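Long-range contacts in SusD-like carbohydrate binding protein BF1063 (Bacteroides fragilis NCTC 9343, PDB 3I4G), which probably binds carbohydrate at the outer membrane of the bacterium, as a member of the SusD family: residues 45-50 with 134-139; 87-92 with 514-519; 93-98 with 130-135. All coordinates share one frame; numbering follows the deposited sequence.

Contact 1: residues 45-50 with 134-139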
loop_
_atom_site.group_PDB
_atom_site.type_symbol
_atom_site.label_atom_id
_atom_site.label_comp_id
_atom_site.label_asym_id
_atom_site.label_seq_id
_atom_site.Cartn_x
_atom_site.Cartn_y
_atom_site.Cartn_z
ATOM N N SER A 45 -9.834 -0.534 8.756
ATOM C CA SER A 45 -11.101 -1.207 8.598
ATOM C C SER A 45 -11.029 -2.288 7.536
ATOM O O SER A 45 -11.964 -3.073 7.390
ATOM C CB SER A 45 -12.227 -0.235 8.246
ATOM O OG SER A 45 -11.981 0.407 7.029
ATOM N N ASP A 46 -9.936 -2.325 6.784
ATOM C CA ASP A 46 -9.724 -3.287 5.713
ATOM C C ASP A 46 -8.288 -3.212 5.272
ATOM O O ASP A 46 -7.657 -2.191 5.480
ATOM C CB ASP A 46 -10.585 -2.965 4.497
ATOM C CG ASP A 46 -10.590 -4.088 3.512
ATOM O OD1 ASP A 46 -11.105 -5.150 3.911
ATOM O OD2 ASP A 46 -10.063 -3.947 2.385
ATOM N N TRP A 47 -7.767 -4.261 4.634
ATOM C CA TRP A 47 -6.449 -4.184 4.047
ATOM C C TRP A 47 -6.347 -3.055 3.025
ATOM O O TRP A 47 -5.232 -2.611 2.728
ATOM C CB TRP A 47 -6.098 -5.507 3.346
ATOM C CG TRP A 47 -6.098 -6.667 4.306
ATOM C CD1 TRP A 47 -7.070 -7.611 4.453
ATOM C CD2 TRP A 47 -5.113 -6.949 5.309
ATOM N NE1 TRP A 47 -6.733 -8.482 5.480
ATOM C CE2 TRP A 47 -5.529 -8.096 5.999
ATOM C CE3 TRP A 47 -3.872 -6.386 5.628
ATOM C CZ2 TRP A 47 -4.774 -8.655 7.018
ATOM C CZ3 TRP A 47 -3.112 -6.979 6.632
ATOM C CH2 TRP A 47 -3.582 -8.075 7.317
ATOM N N TRP A 48 -7.468 -2.597 2.470
ATOM C CA TRP A 48 -7.460 -1.568 1.438
ATOM C C TRP A 48 -7.976 -0.221 1.908
ATOM O O TRP A 48 -8.075 0.687 1.105
ATOM C CB TRP A 48 -8.273 -2.009 0.222
ATOM C CG TRP A 48 -7.780 -3.301 -0.361
ATOM C CD1 TRP A 48 -6.489 -3.711 -0.459
ATOM C CD2 TRP A 48 -8.572 -4.357 -0.945
ATOM N NE1 TRP A 48 -6.427 -4.935 -1.064
ATOM C CE2 TRP A 48 -7.690 -5.361 -1.355
ATOM C CE3 TRP A 48 -9.928 -4.549 -1.127
ATOM C CZ2 TRP A 48 -8.119 -6.533 -1.939
ATOM C CZ3 TRP A 48 -10.361 -5.713 -1.706
ATOM C CH2 TRP A 48 -9.473 -6.704 -2.086
ATOM N N SER A 49 -8.328 -0.087 3.185
ATOM C CA SER A 49 -8.774 1.204 3.707
ATOM C C SER A 49 -7.574 2.141 3.831
ATOM O O SER A 49 -6.411 1.719 3.703
ATOM C CB SER A 49 -9.480 1.061 5.048
ATOM O OG SER A 49 -8.575 0.835 6.126
ATOM N N TYR A 50 -7.801 3.420 4.053
ATOM C CA TYR A 50 -6.630 4.317 4.045
ATOM C C TYR A 50 -5.672 3.994 5.183
ATOM O O TYR A 50 -4.460 4.077 5.008
ATOM C CB TYR A 50 -7.008 5.814 3.975
ATOM C CG TYR A 50 -7.568 6.492 5.190
ATOM C CD1 TYR A 50 -6.734 6.855 6.228
ATOM C CD2 TYR A 50 -8.904 6.811 5.310
ATOM C CE1 TYR A 50 -7.209 7.516 7.316
ATOM C CE2 TYR A 50 -9.375 7.474 6.432
ATOM C CZ TYR A 50 -8.540 7.826 7.407
ATOM O OH TYR A 50 -9.074 8.487 8.502
ATOM N N PHE A 134 -4.611 -14.031 1.437
ATOM C CA PHE A 134 -3.339 -13.536 0.947
ATOM C C PHE A 134 -2.695 -12.606 1.966
ATOM O O PHE A 134 -1.511 -12.765 2.287
ATOM C CB PHE A 134 -3.548 -12.823 -0.417
ATOM C CG PHE A 134 -2.385 -11.969 -0.826
ATOM C CD1 PHE A 134 -1.294 -12.501 -1.471
ATOM C CD2 PHE A 134 -2.371 -10.623 -0.518
ATOM C CE1 PHE A 134 -0.224 -11.734 -1.788
ATOM C CE2 PHE A 134 -1.295 -9.831 -0.848
ATOM C CZ PHE A 134 -0.219 -10.404 -1.477
ATOM N N TYR A 135 -3.447 -11.663 2.473
ATOM C CA TYR A 135 -2.902 -10.765 3.481
ATOM C C TYR A 135 -2.681 -11.461 4.846
ATOM O O TYR A 135 -1.651 -11.269 5.473
ATOM C CB TYR A 135 -3.777 -9.521 3.629
ATOM C CG TYR A 135 -3.792 -8.609 2.442
ATOM C CD1 TYR A 135 -2.683 -7.836 2.140
ATOM C CD2 TYR A 135 -4.908 -8.469 1.646
ATOM C CE1 TYR A 135 -2.690 -7.004 1.035
ATOM C CE2 TYR A 135 -4.920 -7.654 0.548
ATOM C CZ TYR A 135 -3.793 -6.930 0.250
ATOM O OH TYR A 135 -3.805 -6.085 -0.836
ATOM N N LEU A 136 -3.614 -12.300 5.287
ATOM C CA LEU A 136 -3.362 -13.072 6.507
ATOM C C LEU A 136 -2.085 -13.885 6.411
ATOM O O LEU A 136 -1.277 -13.938 7.343
ATOM C CB LEU A 136 -4.544 -13.965 6.817
ATOM C CG LEU A 136 -5.843 -13.296 7.252
ATOM C CD1 LEU A 136 -6.953 -14.314 7.199
ATOM C CD2 LEU A 136 -5.697 -12.699 8.634
ATOM N N ALA A 137 -1.918 -14.580 5.299
ATOM C CA ALA A 137 -0.735 -15.406 5.041
ATOM C C ALA A 137 0.548 -14.580 4.927
ATOM O O ALA A 137 1.613 -15.095 5.222
ATOM C CB ALA A 137 -0.911 -16.235 3.730
ATOM N N SER A 138 0.442 -13.321 4.501
ATOM C CA SER A 138 1.612 -12.476 4.432
ATOM C C SER A 138 2.170 -12.124 5.807
ATOM O O SER A 138 3.393 -11.997 5.973
ATOM C CB SER A 138 1.277 -11.179 3.691
ATOM O OG SER A 138 0.965 -11.402 2.318
ATOM N N TYR A 139 1.298 -11.974 6.802
ATOM C CA TYR A 139 1.706 -11.398 8.074
ATOM C C TYR A 139 1.563 -12.336 9.265
ATOM O O TYR A 139 2.514 -12.486 10.042
ATOM C CB TYR A 139 0.928 -10.086 8.288
ATOM C CG TYR A 139 1.165 -9.062 7.173
ATOM C CD1 TYR A 139 2.445 -8.614 6.900
ATOM C CD2 TYR A 139 0.134 -8.571 6.417
ATOM C CE1 TYR A 139 2.669 -7.702 5.899
ATOM C CE2 TYR A 139 0.339 -7.642 5.414
ATOM C CZ TYR A 139 1.617 -7.209 5.180
ATOM O OH TYR A 139 1.887 -6.251 4.202
#
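Trp47 lies flat against Tyr135, the five-membered part of its indole in an offset stack with the phenol ring, centroids 4.4 Å apart and planes 13° from parallel. The two side chains run past each other in opposite directions, and each lays its methylene on the other's face: Tyr135 CB is 3.4 Å from the centroid of the Trp47 five-membered ring, and Trp47 CB is 3.8 Å from that of Tyr135. Farther out, the indole's CZ3 comes within 3.6 Å of Tyr139 CD2, where the rings are near parallel but barely overlap. Trp48 crosses Tyr135 at about a right angle and sends its NE1-H, in the indole plane, to Tyr135 OH over 2.9 Å. This aromatic cluster joins the loop ahead of helix 50-54 to helix 116-139, part of a probably TPR-like helical framework of the SusD family. Around the rings, Trp47 NE1 is hydrogen-bonded to Ser95 OG on helix 86-109, Tyr91 stacks on the same indole, and Phe134, the helix neighbour of Tyr135, lies over the Tyr135 face opposite Trp47. The two tryptophans are the central residues of a type I turn from Asp46 to Ser49, whose last residue N-caps helix 50-54 by accepting from Gly52 N.

Contact 2: residues 87-92 with 514-519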
loop_
_atom_site.group_PDB
_atom_site.type_symbol
_atom_site.label_atom_id
_atom_site.label_comp_id
_atom_site.label_asym_id
_atom_site.label_seq_id
_atom_site.Cartn_x
_atom_site.Cartn_y
_atom_site.Cartn_z
ATOM N N PHE A 87 -4.280 -3.162 16.709
ATOM C CA PHE A 87 -4.260 -3.026 15.253
ATOM C C PHE A 87 -4.199 -4.387 14.602
ATOM O O PHE A 87 -4.907 -4.603 13.624
ATOM C CB PHE A 87 -3.114 -2.104 14.820
ATOM C CG PHE A 87 -3.298 -0.684 15.304
ATOM C CD1 PHE A 87 -2.932 -0.319 16.568
ATOM C CD2 PHE A 87 -3.887 0.274 14.488
ATOM C CE1 PHE A 87 -3.129 0.987 17.017
ATOM C CE2 PHE A 87 -4.079 1.571 14.933
ATOM C CZ PHE A 87 -3.690 1.936 16.170
ATOM N N ILE A 88 -3.392 -5.301 15.122
ATOM C CA ILE A 88 -3.359 -6.634 14.515
ATOM C C ILE A 88 -4.722 -7.295 14.737
ATOM O O ILE A 88 -5.185 -8.074 13.890
ATOM C CB ILE A 88 -2.192 -7.544 14.964
ATOM C CG1 ILE A 88 -2.329 -8.019 16.406
ATOM C CG2 ILE A 88 -0.855 -6.818 14.686
ATOM C CD1 ILE A 88 -1.187 -8.973 16.890
ATOM N N LYS A 89 -5.382 -7.042 15.872
ATOM C CA LYS A 89 -6.714 -7.621 16.071
ATOM C C LYS A 89 -7.703 -7.092 15.053
ATOM O O LYS A 89 -8.540 -7.872 14.554
ATOM C CB LYS A 89 -7.208 -7.380 17.491
ATOM C CG LYS A 89 -8.598 -7.913 17.796
ATOM C CD LYS A 89 -8.665 -9.422 17.719
ATOM C CE LYS A 89 -10.098 -9.956 17.784
ATOM N NZ LYS A 89 -10.794 -9.607 19.024
ATOM N N ARG A 90 -7.645 -5.801 14.691
ATOM C CA ARG A 90 -8.532 -5.278 13.640
ATOM C C ARG A 90 -8.303 -5.965 12.316
ATOM O O ARG A 90 -9.254 -6.322 11.623
ATOM C CB ARG A 90 -8.361 -3.768 13.402
ATOM C CG ARG A 90 -8.882 -2.839 14.500
ATOM C CD ARG A 90 -10.382 -2.724 14.520
ATOM N NE ARG A 90 -10.909 -2.064 13.333
ATOM C CZ ARG A 90 -12.194 -2.033 12.967
ATOM N NH1 ARG A 90 -13.140 -2.603 13.700
ATOM N NH2 ARG A 90 -12.552 -1.410 11.853
ATOM N N TYR A 91 -7.050 -6.062 11.892
ATOM C CA TYR A 91 -6.770 -6.719 10.617
ATOM C C TYR A 91 -7.330 -8.149 10.648
ATOM O O TYR A 91 -7.936 -8.599 9.684
ATOM C CB TYR A 91 -5.296 -6.742 10.321
ATOM C CG TYR A 91 -4.663 -5.476 9.789
ATOM C CD1 TYR A 91 -5.025 -4.976 8.547
ATOM C CD2 TYR A 91 -3.632 -4.840 10.467
ATOM C CE1 TYR A 91 -4.371 -3.884 7.987
ATOM C CE2 TYR A 91 -2.985 -3.716 9.919
ATOM C CZ TYR A 91 -3.351 -3.275 8.665
ATOM O OH TYR A 91 -2.649 -2.198 8.153
ATOM N N TRP A 92 -7.083 -8.868 11.735
ATOM C CA TRP A 92 -7.587 -10.231 11.881
ATOM C C TRP A 92 -9.118 -10.297 11.785
ATOM O O TRP A 92 -9.699 -11.102 11.004
ATOM C CB TRP A 92 -7.160 -10.794 13.225
ATOM C CG TRP A 92 -7.643 -12.190 13.527
ATOM C CD1 TRP A 92 -8.836 -12.540 14.066
ATOM C CD2 TRP A 92 -6.905 -13.421 13.348
ATOM N NE1 TRP A 92 -8.907 -13.916 14.208
ATOM C CE2 TRP A 92 -7.728 -14.471 13.797
ATOM C CE3 TRP A 92 -5.628 -13.726 12.878
ATOM C CZ2 TRP A 92 -7.304 -15.811 13.779
ATOM C CZ3 TRP A 92 -5.230 -15.063 12.844
ATOM C CH2 TRP A 92 -6.064 -16.069 13.301
ATOM N N PRO A 514 1.990 -12.197 15.765
ATOM C CA PRO A 514 1.374 -13.244 16.590
ATOM C C PRO A 514 -0.139 -13.300 16.374
ATOM O O PRO A 514 -0.766 -12.310 15.986
ATOM C CB PRO A 514 1.676 -12.790 18.004
ATOM C CG PRO A 514 1.719 -11.290 17.891
ATOM C CD PRO A 514 2.377 -11.019 16.542
ATOM N N ILE A 515 -0.732 -14.463 16.617
ATOM C CA ILE A 515 -2.152 -14.581 16.619
ATOM C C ILE A 515 -2.697 -13.658 17.720
ATOM O O ILE A 515 -2.155 -13.641 18.816
ATOM C CB ILE A 515 -2.556 -16.040 16.944
ATOM C CG1 ILE A 515 -2.041 -17.060 15.924
ATOM C CG2 ILE A 515 -4.093 -16.154 17.033
ATOM C CD1 ILE A 515 -2.535 -16.860 14.524
ATOM N N PRO A 516 -3.761 -12.896 17.435
ATOM C CA PRO A 516 -4.254 -12.014 18.480
ATOM C C PRO A 516 -4.582 -12.759 19.777
ATOM O O PRO A 516 -5.122 -13.862 19.748
ATOM C CB PRO A 516 -5.510 -11.403 17.852
ATOM C CG PRO A 516 -5.242 -11.457 16.372
ATOM C CD PRO A 516 -4.495 -12.720 16.179
ATOM N N GLN A 517 -4.272 -12.115 20.894
ATOM C CA GLN A 517 -4.385 -12.741 22.209
ATOM C C GLN A 517 -5.789 -13.253 22.481
ATOM O O GLN A 517 -5.943 -14.340 23.065
ATOM C CB GLN A 517 -3.990 -11.759 23.318
ATOM C CG GLN A 517 -3.857 -12.379 24.683
ATOM C CD GLN A 517 -2.741 -13.382 24.732
ATOM O OE1 GLN A 517 -1.587 -13.047 24.410
ATOM N NE2 GLN A 517 -3.059 -14.617 25.148
ATOM N N SER A 518 -6.805 -12.507 22.070
ATOM C CA SER A 518 -8.168 -12.956 22.375
ATOM C C SER A 518 -8.470 -14.305 21.729
ATOM O O SER A 518 -9.259 -15.118 22.269
ATOM C CB SER A 518 -9.186 -11.922 21.918
ATOM O OG SER A 518 -9.143 -11.723 20.530
ATOM N N GLU A 519 -7.889 -14.530 20.552
ATOM C CA GLU A 519 -8.147 -15.752 19.787
ATOM C C GLU A 519 -7.341 -16.905 20.358
ATOM O O GLU A 519 -7.846 -18.032 20.410
ATOM C CB GLU A 519 -7.901 -15.477 18.297
ATOM C CG GLU A 519 -8.715 -14.277 17.784
ATOM C CD GLU A 519 -10.181 -14.285 18.226
ATOM O OE1 GLU A 519 -10.915 -15.208 17.810
ATOM O OE2 GLU A 519 -10.617 -13.406 19.018
HETATM O O HOH W 1 -11.452 -15.039 15.240
#
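Trp92 offers one indole face to Pro516, whose CD stands 4.0 Å from the centroid of the six-membered ring and 27° off its normal, a CH-pi contact displaced toward the rim. The closest approach of this pair is from Pro516 CD to Trp92 CE3, at 3.6 Å. Ile515 CG2 lies over the same face, and Ile515 CD1 meets the far corner of the benzene ring, 3.6 Å from Trp92 CZ3. At the edge, in the indole plane, a water accepts from Trp92 NE1 at 3.0 Å and donates a hydrogen bond to Glu519 OE1 at 2.6 Å, so the pyrrole nitrogen is linked to the carboxylate indirectly while Glu519 CG packs obliquely nearby. Phe140 meets the indole edge-to-face. With CG anti to the backbone N (chi1 179°), Trp92 reaches out from helix 86-109 to the C-terminal segment.

The arrangement joins a helix of the SusD-like N-terminal region to residues close to the C terminus, where Pro516 occupies the N-cap position of helix 517-522. Backbone hydrogen bonding between Gln517 and Ala83 ties down the same helix start from the loop before helix 86-109.

One turn back along that helix, Lys89 crosses over the proline, its CD against Pro516 CB. Bends at chi2 and chi4 bring its ammonium to Ser518 OG, with NZ at 3.1 Å. That hydroxyl in turn donates to the anti lone pair of Glu519 OE2 at 2.7 Å. The direct salt bridge from Lys89 NZ to Glu519 OE2 is long, 3.8 Å, and the serine therefore acts as a polar bridge between the two charges. On the other flank of the proline, Ile88 turns its CD1 against the ring and carbonyl oxygen of Pro514; Ile88 also touches Ile76 of helix 72-78.

Contact 3: residues 93-98 with 130-135. With EDO (1,2-ethanediol), chain G.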
loop_
_atom_site.group_PDB
_atom_site.type_symbol
_atom_site.label_atom_id
_atom_site.label_comp_id
_atom_site.label_asym_id
_atom_site.label_seq_id
_atom_site.Cartn_x
_atom_site.Cartn_y
_atom_site.Cartn_z
ATOM N N GLU A 93 -9.803 -9.517 12.598
ATOM C CA GLU A 93 -11.250 -9.649 12.628
ATOM C C GLU A 93 -11.898 -9.164 11.332
ATOM O O GLU A 93 -12.826 -9.824 10.846
ATOM C CB GLU A 93 -11.822 -8.920 13.818
ATOM C CG GLU A 93 -11.827 -7.450 13.696
ATOM C CD GLU A 93 -12.217 -6.778 14.990
ATOM O OE1 GLU A 93 -12.454 -7.485 15.999
ATOM O OE2 GLU A 93 -12.287 -5.525 14.995
ATOM N N THR A 94 -11.433 -8.069 10.739
ATOM C CA THR A 94 -12.058 -7.643 9.493
ATOM C C THR A 94 -11.829 -8.703 8.413
ATOM O O THR A 94 -12.728 -8.947 7.570
ATOM C CB THR A 94 -11.584 -6.266 9.022
ATOM O OG1 THR A 94 -10.176 -6.293 8.771
ATOM C CG2 THR A 94 -11.935 -5.189 10.050
ATOM N N SER A 95 -10.680 -9.363 8.419
ATOM C CA SER A 95 -10.417 -10.435 7.448
ATOM C C SER A 95 -11.412 -11.559 7.599
ATOM O O SER A 95 -12.052 -11.978 6.639
ATOM C CB SER A 95 -9.017 -11.003 7.624
ATOM O OG SER A 95 -7.996 -10.014 7.406
ATOM N N TYR A 96 -11.522 -12.083 8.811
ATOM C CA TYR A 96 -12.395 -13.242 9.059
ATOM C C TYR A 96 -13.856 -12.875 8.951
ATOM O O TYR A 96 -14.686 -13.732 8.594
ATOM C CB TYR A 96 -12.000 -13.946 10.380
ATOM C CG TYR A 96 -10.808 -14.854 10.186
ATOM C CD1 TYR A 96 -10.925 -16.013 9.438
ATOM C CD2 TYR A 96 -9.553 -14.550 10.707
ATOM C CE1 TYR A 96 -9.819 -16.861 9.210
ATOM C CE2 TYR A 96 -8.472 -15.372 10.520
ATOM C CZ TYR A 96 -8.604 -16.536 9.766
ATOM O OH TYR A 96 -7.524 -17.389 9.592
ATOM N N LYS A 97 -14.215 -11.634 9.227
ATOM C CA LYS A 97 -15.602 -11.190 9.000
ATOM C C LYS A 97 -15.907 -11.269 7.498
ATOM O O LYS A 97 -16.922 -11.856 7.103
ATOM C CB LYS A 97 -15.853 -9.784 9.524
ATOM C CG LYS A 97 -17.306 -9.362 9.518
ATOM C CD LYS A 97 -17.563 -8.142 10.378
ATOM C CE LYS A 97 -19.064 -7.878 10.540
ATOM N N ARG A 98 -15.046 -10.713 6.643
ATOM C CA ARG A 98 -15.292 -10.782 5.231
ATOM C C ARG A 98 -15.250 -12.244 4.751
ATOM O O ARG A 98 -16.123 -12.647 3.981
ATOM C CB ARG A 98 -14.284 -9.959 4.431
ATOM C CG ARG A 98 -14.492 -10.232 2.975
ATOM C CD ARG A 98 -13.637 -9.480 2.046
ATOM N NE ARG A 98 -14.061 -8.108 1.831
ATOM C CZ ARG A 98 -13.399 -7.050 2.243
ATOM N NH1 ARG A 98 -12.373 -7.172 3.055
ATOM N NH2 ARG A 98 -13.809 -5.854 1.888
ATOM N N ALA A 130 -10.138 -14.813 -1.275
ATOM C CA ALA A 130 -8.732 -15.139 -1.411
ATOM C C ALA A 130 -7.796 -13.979 -1.074
ATOM O O ALA A 130 -6.721 -14.220 -0.507
ATOM C CB ALA A 130 -8.424 -15.665 -2.797
ATOM N N THR A 131 -8.206 -12.751 -1.369
ATOM C CA THR A 131 -7.376 -11.628 -0.978
ATOM C C THR A 131 -7.213 -11.585 0.535
ATOM O O THR A 131 -6.151 -11.243 1.017
ATOM C CB THR A 131 -7.854 -10.244 -1.453
ATOM O OG1 THR A 131 -9.116 -9.903 -0.866
ATOM C CG2 THR A 131 -7.886 -10.126 -2.969
ATOM N N GLN A 132 -8.226 -11.955 1.300
ATOM C CA GLN A 132 -8.087 -11.912 2.755
ATOM C C GLN A 132 -7.069 -12.921 3.224
ATOM O O GLN A 132 -6.253 -12.602 4.080
ATOM C CB GLN A 132 -9.447 -12.154 3.427
ATOM C CG GLN A 132 -10.546 -11.212 2.956
ATOM C CD GLN A 132 -10.181 -9.756 3.107
ATOM O OE1 GLN A 132 -10.284 -9.195 4.195
ATOM N NE2 GLN A 132 -9.770 -9.119 1.999
ATOM N N TYR A 133 -7.109 -14.142 2.686
ATOM C CA TYR A 133 -6.123 -15.147 3.042
ATOM C C TYR A 133 -4.716 -14.729 2.568
ATOM O O TYR A 133 -3.751 -15.038 3.225
ATOM C CB TYR A 133 -6.533 -16.532 2.515
ATOM C CG TYR A 133 -7.622 -17.121 3.355
ATOM C CD1 TYR A 133 -7.361 -17.502 4.654
ATOM C CD2 TYR A 133 -8.924 -17.252 2.876
ATOM C CE1 TYR A 133 -8.352 -18.013 5.453
ATOM C CE2 TYR A 133 -9.922 -17.805 3.666
ATOM C CZ TYR A 133 -9.623 -18.164 4.952
ATOM O OH TYR A 133 -10.608 -18.707 5.826
ATOM N N PHE A 134 -4.611 -14.031 1.437
ATOM C CA PHE A 134 -3.339 -13.536 0.947
ATOM C C PHE A 134 -2.695 -12.606 1.966
ATOM O O PHE A 134 -1.511 -12.765 2.287
ATOM C CB PHE A 134 -3.548 -12.823 -0.417
ATOM C CG PHE A 134 -2.385 -11.969 -0.826
ATOM C CD1 PHE A 134 -1.294 -12.501 -1.471
ATOM C CD2 PHE A 134 -2.371 -10.623 -0.518
ATOM C CE1 PHE A 134 -0.224 -11.734 -1.788
ATOM C CE2 PHE A 134 -1.295 -9.831 -0.848
ATOM C CZ PHE A 134 -0.219 -10.404 -1.477
ATOM N N TYR A 135 -3.447 -11.663 2.473
ATOM C CA TYR A 135 -2.902 -10.765 3.481
ATOM C C TYR A 135 -2.681 -11.461 4.846
ATOM O O TYR A 135 -1.651 -11.269 5.473
ATOM C CB TYR A 135 -3.777 -9.521 3.629
ATOM C CG TYR A 135 -3.792 -8.609 2.442
ATOM C CD1 TYR A 135 -2.683 -7.836 2.140
ATOM C CD2 TYR A 135 -4.908 -8.469 1.646
ATOM C CE1 TYR A 135 -2.690 -7.004 1.035
ATOM C CE2 TYR A 135 -4.920 -7.654 0.548
ATOM C CZ TYR A 135 -3.793 -6.930 0.250
ATOM O OH TYR A 135 -3.805 -6.085 -0.836
HETATM C C1 EDO G . -12.530 -1.908 1.653
HETATM O O1 EDO G . -13.230 -2.991 2.321
HETATM C C2 EDO G . -13.182 -1.557 0.348
HETATM O O2 EDO G . -13.165 -2.693 -0.540
HETATM O O HOH W 2 -9.991 -6.786 5.759
#
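Ser95 and Gln132 mark the closest backbone approach, CA to CA 5.4 Å, of two nearly antiparallel helical segments whose axes come within 9.3 Å at 152°. Gln132 OE1 sits 3.5 Å from Ser95 CA, and the bent Gln132 chain lies across Arg98, whose CD is 3.6 Å from Gln132 CD. A weak hydrogen bond of 3.1 Å runs from Arg98 NH1 to Gln132 OE1, which lies at the guanidinium edge with the two planes 66° apart. The same oxygen accepts from a water at 2.9 Å that also donates to Thr94 OG1, a hydroxyl itself bonded to the carbonyl of Arg90. Gln132 NE2 donates, within the amide plane, to Thr131 OG1 at 3.0 Å, which sets the amide's rotation. Helices 86-109 and 116-139 form an antiparallel helical hairpin, as in TPR-like folds. The side chains of Tyr96 and Tyr133 cross at about a right angle, Tyr96 CE1 3.9 Å from Tyr133 OH, and their hydroxyls bond to the carbonyls of Pro144 and Val146. Arg98 NE and NH2 also reach the carbonyls of Leu31 and Tyr32, NH2 donates to an ethanediol probably from the crystallisation liquor, and Asp46 is a counter-charge of doubtful placement.

From the N terminus, the chain first passes the loop 45-50, then helix 86-109, which carries 87-92 and 93-98 one after the other, and turns back as helix 116-139. That return closes the short loop of contact 3 and the wider loop of contact 1: the two end on the same stretch of helix 116-139, sharing Phe134 and Tyr135, and contact 3 starts later. Contact 2 closes only near the C terminus, more than 400 residues on; it encloses contact 3 and crosses contact 1. The helical hairpin is thus the common element, with the early loop on one part of it and the C-terminal segment on another. Contacts 1 and 3 are centred about 7 Å apart, and contacts 1 and 2 also touch.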